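Local coordinates for protein putative thiol-disulfide oxidoreductase (Bacteroides vulgatus, PDB 4GRF) that probably acts as a thiol-disulfide oxidoreductase through its thioredoxin domain, the part described here, in a longer protein of the TlpA-like family, at residues G29-V34 and V116-K121. Numbering follows the deposited sequence.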
ATOM      1  N   GLY A  29     -12.094  -5.233   7.838  1.00 21.59           N
ATOM      2  CA  GLY A  29     -13.407  -4.713   7.527  1.00 20.21           C
ATOM      3  C   GLY A  29     -13.461  -3.939   6.224  1.00 25.93           C
ATOM      4  O   GLY A  29     -14.538  -3.732   5.668  1.00 25.85           O
ATOM      5  N   LYS A  30     -12.300  -3.502   5.737  1.00 18.88           N
ATOM      6  CA  LYS A  30     -12.212  -2.786   4.474  1.00 19.27           C
ATOM      7  C   LYS A  30     -11.360  -3.533   3.462  1.00 15.93           C
ATOM      8  O   LYS A  30     -10.520  -4.337   3.829  1.00 19.11           O
ATOM      9  CB  LYS A  30     -11.583  -1.410   4.678  1.00 20.68           C
ATOM     10  CG  LYS A  30     -12.441  -0.482   5.497  1.00 27.77           C
ATOM     11  CD  LYS A  30     -11.799   0.879   5.624  1.00 23.82           C
ATOM     12  CE  LYS A  30     -12.658   1.784   6.487  1.00 35.52           C
ATOM     13  NZ  LYS A  30     -12.165   3.180   6.381  1.00 43.49           N
ATOM     14  N   TYR A  31     -11.627  -3.297   2.173  1.00 19.91           N
ATOM     15  CA  TYR A  31     -10.669  -3.629   1.141  1.00 19.42           C
ATOM     16  C   TYR A  31      -9.530  -2.626   1.274  1.00 18.97           C
ATOM     17  O   TYR A  31      -9.763  -1.443   1.485  1.00 18.82           O
ATOM     18  CB  TYR A  31     -11.304  -3.540  -0.244  1.00 20.48           C
ATOM     19  CG  TYR A  31     -12.122  -4.748  -0.580  1.00 18.03           C
ATOM     20  CD1 TYR A  31     -11.530  -5.892  -1.086  1.00 19.01           C
ATOM     21  CD2 TYR A  31     -13.501  -4.730  -0.439  1.00 18.27           C
ATOM     22  CE1 TYR A  31     -12.285  -7.009  -1.414  1.00 20.45           C
ATOM     23  CE2 TYR A  31     -14.257  -5.840  -0.753  1.00 18.91           C
ATOM     24  CZ  TYR A  31     -13.651  -6.978  -1.226  1.00 20.49           C
ATOM     25  OH  TYR A  31     -14.424  -8.079  -1.528  1.00 22.97           O
ATOM     26  N   VAL A  32      -8.300  -3.123   1.155  1.00 16.80           N
ATOM     27  CA  VAL A  32      -7.129  -2.282   1.285  1.00 17.36           C
ATOM     28  C   VAL A  32      -6.191  -2.565   0.128  1.00 15.87           C
ATOM     29  O   VAL A  32      -5.778  -3.698  -0.063  1.00 16.93           O
ATOM     30  CB  VAL A  32      -6.354  -2.613   2.579  1.00 23.25           C
ATOM     31  CG1 VAL A  32      -5.271  -1.557   2.811  1.00 20.99           C
ATOM     32  CG2 VAL A  32      -7.284  -2.693   3.776  1.00 23.81           C
ATOM     33  N   LEU A  33      -5.844  -1.530  -0.622  1.00 16.71           N
ATOM     34  CA  LEU A  33      -4.756  -1.621  -1.551  1.00 13.65           C
ATOM     35  C   LEU A  33      -3.508  -1.356  -0.736  1.00 16.30           C
ATOM     36  O   LEU A  33      -3.410  -0.329  -0.053  1.00 16.86           O
ATOM     37  CB  LEU A  33      -4.899  -0.549  -2.629  1.00 16.56           C
ATOM     38  CG  LEU A  33      -4.402  -0.769  -4.055  1.00 33.01           C
ATOM     39  CD1 LEU A  33      -4.959  -2.031  -4.713  1.00 23.24           C
ATOM     40  CD2 LEU A  33      -4.831   0.441  -4.871  1.00 33.20           C
ATOM     41  N   VAL A  34      -2.581  -2.299  -0.765  1.00 14.88           N
ATOM     42  CA  VAL A  34      -1.306  -2.127  -0.097  1.00 12.96           C
ATOM     43  C   VAL A  34      -0.242  -1.818  -1.162  1.00 13.54           C
ATOM     44  O   VAL A  34      -0.060  -2.590  -2.116  1.00 16.85           O
ATOM     45  CB  VAL A  34      -0.940  -3.373   0.707  1.00 17.07           C
ATOM     46  CG1 VAL A  34       0.354  -3.151   1.473  1.00 17.49           C
ATOM     47  CG2 VAL A  34      -2.063  -3.715   1.668  1.00 16.42           C
ATOM     48  N   VAL A 116      -6.039  -6.422  -0.666  1.00 16.29           N
ATOM     49  CA  VAL A 116      -6.399  -7.267   0.471  1.00 16.74           C
ATOM     50  C   VAL A 116      -7.896  -7.112   0.793  1.00 17.92           C
ATOM     51  O   VAL A 116      -8.424  -6.009   0.816  1.00 17.70           O
ATOM     52  CB  VAL A 116      -5.532  -6.900   1.688  1.00 17.87           C
ATOM     53  CG1 VAL A 116      -5.928  -7.723   2.909  1.00 19.18           C
ATOM     54  CG2 VAL A 116      -4.054  -7.085   1.351  1.00 20.33           C
ATOM     55  N   ASP A 117      -8.578  -8.233   1.047  1.00 15.49           N
ATOM     56  CA  ASP A 117     -10.020  -8.178   1.331  1.00 18.32           C
ATOM     57  C   ASP A 117     -10.294  -7.870   2.813  1.00 16.20           C
ATOM     58  O   ASP A 117      -9.377  -7.738   3.620  1.00 18.78           O
ATOM     59  CB  ASP A 117     -10.733  -9.442   0.787  1.00 21.83           C
ATOM     60  CG  ASP A 117     -10.497 -10.695   1.631  1.00 26.23           C
ATOM     61  OD1 ASP A 117      -9.940 -10.587   2.734  1.00 25.22           O
ATOM     62  OD2 ASP A 117     -10.897 -11.804   1.181  1.00 24.29           O
ATOM     63  N   PRO A 118     -11.561  -7.661   3.170  1.00 17.20           N
ATOM     64  CA  PRO A 118     -11.876  -7.221   4.541  1.00 22.30           C
ATOM     65  C   PRO A 118     -11.501  -8.230   5.628  1.00 19.27           C
ATOM     66  O   PRO A 118     -11.454  -7.882   6.813  1.00 22.31           O
ATOM     67  CB  PRO A 118     -13.390  -6.987   4.476  1.00 19.13           C
ATOM     68  CG  PRO A 118     -13.646  -6.623   3.059  1.00 19.55           C
ATOM     69  CD  PRO A 118     -12.707  -7.470   2.253  1.00 18.41           C
ATOM     70  N   GLU A 119     -11.217  -9.464   5.230  1.00 21.57           N
ATOM     71  CA  GLU A 119     -10.797 -10.486   6.176  1.00 22.17           C
ATOM     72  C   GLU A 119      -9.288 -10.663   6.206  1.00 24.34           C
ATOM     73  O   GLU A 119      -8.766 -11.489   6.949  1.00 23.67           O
ATOM     74  CB  GLU A 119     -11.454 -11.822   5.837  1.00 27.75           C
ATOM     75  CG  GLU A 119     -12.919 -11.873   6.216  1.00 40.17           C
ATOM     76  CD  GLU A 119     -13.818 -11.441   5.086  1.00 46.67           C
ATOM     77  OE1 GLU A 119     -13.557 -11.860   3.937  1.00 74.79           O
ATOM     78  OE2 GLU A 119     -14.782 -10.685   5.349  1.00 74.07           O
ATOM     79  N   GLY A 120      -8.577  -9.911   5.371  1.00 21.83           N
ATOM     80  CA  GLY A 120      -7.128 -10.000   5.353  1.00 18.83           C
ATOM     81  C   GLY A 120      -6.474 -10.969   4.365  1.00 18.77           C
ATOM     82  O   GLY A 120      -5.286 -11.250   4.464  1.00 21.20           O
ATOM     83  N   LYS A 121      -7.246 -11.443   3.400  1.00 20.21           N
ATOM     84  CA  LYS A 121      -6.756 -12.298   2.342  1.00 20.70           C
ATOM     85  C   LYS A 121      -6.350 -11.502   1.103  1.00 22.16           C
ATOM     86  O   LYS A 121      -7.030 -10.553   0.708  1.00 21.94           O
ATOM     87  CB  LYS A 121      -7.853 -13.291   1.959  1.00 27.80           C
ATOM     88  CG  LYS A 121      -7.372 -14.525   1.213  1.00 40.47           C
ATOM     89  CD  LYS A 121      -8.507 -15.534   1.049  1.00 36.89           C
ATOM     90  CE  LYS A 121      -9.554 -15.012   0.080  1.00 50.16           C
ATOM     91  NZ  LYS A 121     -10.592 -16.029  -0.247  1.00 71.50           N
TER
HETATM   92  O   HOH W   1      -8.666  -5.726   5.612  1.00 17.58           O
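Pro118 lays its CD over the centre of the Tyr31 ring, 3.6 Å from the centroid and only 7° off the ring normal, a CH-pi contact. Asp117 CB comes obliquely to the ring at CE1, and the planes of its carboxylate and the ring stand 74° apart. The pair sits at one end of the central mixed sheet of a thioredoxin fold, where strand 31-37 begins and the antiparallel strand 112-116 turns toward strand 122-124. Val32 and Val116 form an antiparallel hydrogen-bonded pair, evidenced by Val32 N to Val116 O at 2.9 Å and Val116 N to Val32 O at 2.8 Å. Past this bridge the chains stay joined by Gly29 N, which donates to Pro118 O at 2.9 Å in the carbonyl plane, on a lone pair. A water lies within hydrogen-bonding distance of both Lys30 O and Asp117 O, between the two backbones. Tyr31 CG is anti to its carbonyl carbon (chi1 -80°), which sets a ring face against Pro118 CD; Phe63 and Val140 also touch this side chain. With an alanine in place of Tyr31, the pyrrolidine of Pro118 would probably lose its aromatic partner and a gap would open beside Asp117 CB. On the sheet face shared by Val32 and Val116, Val34 CG2 meets Val116 CG2 at 3.9 Å, with Leu24 packing on Val32 and Val34. Within the type I turn from Asp117 to Gly120, Glu119 N donates to Asp117 OD1 at 3.0 Å, an Asx turn; Lys121 N adds a separate bond to Asp117 OD1 at 2.9 Å, from the opposite face of the carboxylate plane.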